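Citrate synthase (Thermotoga maritima, PDB 2P2W) probably catalyses the condensation of oxaloacetate with acetyl-CoA and water to give citrate and CoA, a step of the tricarboxylic acid cycle. Local coordinates at residues H83-K86 / N87-Y90. Numbering follows the deposited sequence.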
ATOM      1  N   HIS A  83      24.422   4.667  -2.544  1.00 28.84           N
ATOM      2  CA  HIS A  83      24.698   3.644  -1.532  1.00 30.18           C
ATOM      3  C   HIS A  83      23.700   2.472  -1.634  1.00 29.21           C
ATOM      4  O   HIS A  83      23.650   1.587  -0.791  1.00 28.26           O
ATOM      5  CB  HIS A  83      24.607   4.277  -0.132  1.00 32.68           C
ATOM      6  CG  HIS A  83      25.735   5.267   0.088  1.00 36.99           C
ATOM      7  ND1 HIS A  83      25.578   6.608  -0.068  1.00 39.53           N
ATOM      8  CD2 HIS A  83      27.060   5.017   0.478  1.00 38.56           C
ATOM      9  CE1 HIS A  83      26.792   7.140   0.198  1.00 40.18           C
ATOM     10  NE2 HIS A  83      27.700   6.213   0.528  1.00 40.47           N
ATOM     11  N   LEU A  84      22.852   2.528  -2.692  1.00 27.02           N
ATOM     12  CA  LEU A  84      21.854   1.463  -2.901  1.00 25.98           C
ATOM     13  C   LEU A  84      22.433   0.319  -3.741  1.00 25.94           C
ATOM     14  O   LEU A  84      23.372   0.490  -4.507  1.00 25.82           O
ATOM     15  CB  LEU A  84      20.688   2.027  -3.705  1.00 25.46           C
ATOM     16  CG  LEU A  84      19.768   3.023  -2.992  1.00 24.00           C
ATOM     17  CD1 LEU A  84      18.692   3.519  -3.951  1.00 24.32           C
ATOM     18  CD2 LEU A  84      19.031   2.418  -1.791  1.00 23.31           C
ATOM     19  N   PRO A  85      21.856  -0.882  -3.588  1.00 26.30           N
ATOM     20  CA  PRO A  85      22.334  -2.018  -4.377  1.00 25.75           C
ATOM     21  C   PRO A  85      22.000  -1.657  -5.824  1.00 26.43           C
ATOM     22  O   PRO A  85      21.097  -0.856  -6.064  1.00 24.64           O
ATOM     23  CB  PRO A  85      21.482  -3.177  -3.864  1.00 26.45           C
ATOM     24  CG  PRO A  85      21.213  -2.794  -2.444  1.00 25.75           C
ATOM     25  CD  PRO A  85      20.904  -1.321  -2.554  1.00 25.32           C
ATOM     26  N   LYS A  86      22.712  -2.240  -6.781  1.00 25.39           N
ATOM     27  CA  LYS A  86      22.470  -1.940  -8.187  1.00 26.32           C
ATOM     28  C   LYS A  86      21.558  -2.949  -8.878  1.00 26.03           C
ATOM     29  O   LYS A  86      21.422  -2.936 -10.100  1.00 27.03           O
ATOM     30  CB  LYS A  86      23.803  -1.867  -8.939  1.00 27.00           C
ATOM     31  CG  LYS A  86      24.698  -0.718  -8.502  1.00 28.99           C
ATOM     32  CD  LYS A  86      26.016  -0.743  -9.258  1.00 31.79           C
ATOM     33  CE  LYS A  86      26.841   0.500  -8.977  1.00 33.90           C
ATOM     34  NZ  LYS A  86      27.130   0.656  -7.525  1.00 37.52           N
ATOM     35  N   ASN A  87      20.919  -3.813  -8.100  1.00 25.64           N
ATOM     36  CA  ASN A  87      20.048  -4.823  -8.690  1.00 26.71           C
ATOM     37  C   ASN A  87      18.622  -4.784  -8.159  1.00 25.62           C
ATOM     38  O   ASN A  87      17.957  -5.815  -8.094  1.00 24.25           O
ATOM     39  CB  ASN A  87      20.642  -6.210  -8.442  1.00 29.15           C
ATOM     40  CG  ASN A  87      20.599  -6.599  -6.981  1.00 32.56           C
ATOM     41  OD1 ASN A  87      20.892  -5.787  -6.103  1.00 32.85           O
ATOM     42  ND2 ASN A  87      20.235  -7.847  -6.711  1.00 36.15           N
ATOM     43  N   LEU A  88      18.153  -3.602  -7.778  1.00 22.87           N
ATOM     44  CA  LEU A  88      16.796  -3.464  -7.259  1.00 22.96           C
ATOM     45  C   LEU A  88      15.769  -3.402  -8.386  1.00 21.49           C
ATOM     46  O   LEU A  88      16.088  -3.006  -9.507  1.00 21.15           O
ATOM     47  CB  LEU A  88      16.676  -2.190  -6.416  1.00 24.02           C
ATOM     48  CG  LEU A  88      17.581  -2.047  -5.194  1.00 25.65           C
ATOM     49  CD1 LEU A  88      17.409  -0.655  -4.593  1.00 25.47           C
ATOM     50  CD2 LEU A  88      17.237  -3.125  -4.177  1.00 25.90           C
ATOM     51  N   HIS A  89      14.538  -3.803  -8.082  1.00 20.48           N
ATOM     52  CA  HIS A  89      13.453  -3.739  -9.056  1.00 20.67           C
ATOM     53  C   HIS A  89      13.039  -2.265  -9.051  1.00 19.63           C
ATOM     54  O   HIS A  89      12.988  -1.632  -7.991  1.00 18.38           O
ATOM     55  CB  HIS A  89      12.289  -4.636  -8.614  1.00 21.75           C
ATOM     56  CG  HIS A  89      11.175  -4.730  -9.615  1.00 24.29           C
ATOM     57  ND1 HIS A  89      10.240  -3.732  -9.787  1.00 22.72           N
ATOM     58  CD2 HIS A  89      10.840  -5.713 -10.488  1.00 23.97           C
ATOM     59  CE1 HIS A  89       9.375  -4.095 -10.720  1.00 25.03           C
ATOM     60  NE2 HIS A  89       9.718  -5.293 -11.160  1.00 24.67           N
ATOM     61  N   TYR A  90      12.747  -1.711 -10.223  1.00 19.19           N
ATOM     62  CA  TYR A  90      12.380  -0.297 -10.308  1.00 18.72           C
ATOM     63  C   TYR A  90      11.174   0.147  -9.480  1.00 19.89           C
ATOM     64  O   TYR A  90      11.148   1.278  -8.991  1.00 20.19           O
ATOM     65  CB  TYR A  90      12.218   0.102 -11.777  1.00 19.01           C
ATOM     66  CG  TYR A  90      13.553   0.243 -12.469  1.00 20.27           C
ATOM     67  CD1 TYR A  90      14.270   1.439 -12.401  1.00 22.23           C
ATOM     68  CD2 TYR A  90      14.140  -0.840 -13.129  1.00 22.05           C
ATOM     69  CE1 TYR A  90      15.538   1.556 -12.967  1.00 21.86           C
ATOM     70  CE2 TYR A  90      15.412  -0.734 -13.697  1.00 21.95           C
ATOM     71  CZ  TYR A  90      16.103   0.468 -13.610  1.00 22.28           C
ATOM     72  OH  TYR A  90      17.364   0.580 -14.151  1.00 21.61           O
TER
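Pro85 and Leu88 meet across an open beta turn, Pro85-Leu88, in the loop that joins helix 75-81 to helix 90-98. Pro85 CA and Leu88 CA are 6.4 Å apart, within the limit for a beta turn, but Pro85 O and Leu88 N stand 4.4 Å apart, too far for the usual closing bond. Leu88 folds back along the turn: its CD1 lies 4.1 Å from Pro85 CD, the two side chains meeting at a slant, and 4.3 Å from Leu84 CB. With CG anti to its own carbonyl carbon (chi1 -59°), Leu88 also sets CG 3.8 Å from Pro85 O. Asn87 approaches the proline with its amide oxygen, OD1 lying 3.5 Å from Pro85 CB. A chi1 of 68°, which places Asn87 CG between the backbone N and carbonyl carbon, brings the amide to this side. Lys86, at the exposed corner, directs its extended chain out of the turn and bends at the last torsion. In the next shell, Leu84 and Leu88 both pack on Ile96 of helix 90-98, and His101 of the second subunit lies against Asn87 and Leu88. From helix 110-133, Tyr132 OH bonds Leu84 O, and Tyr129 OH bonds both Pro85 O and Leu88 N, so one hydroxyl links the two ends that the turn does not bond directly. Helix 90-98 then starts from His89, its N-cap, whose imidazole ND1 accepts a hydrogen bond from Ile91 N while NE2 bonds Glu216 OE1.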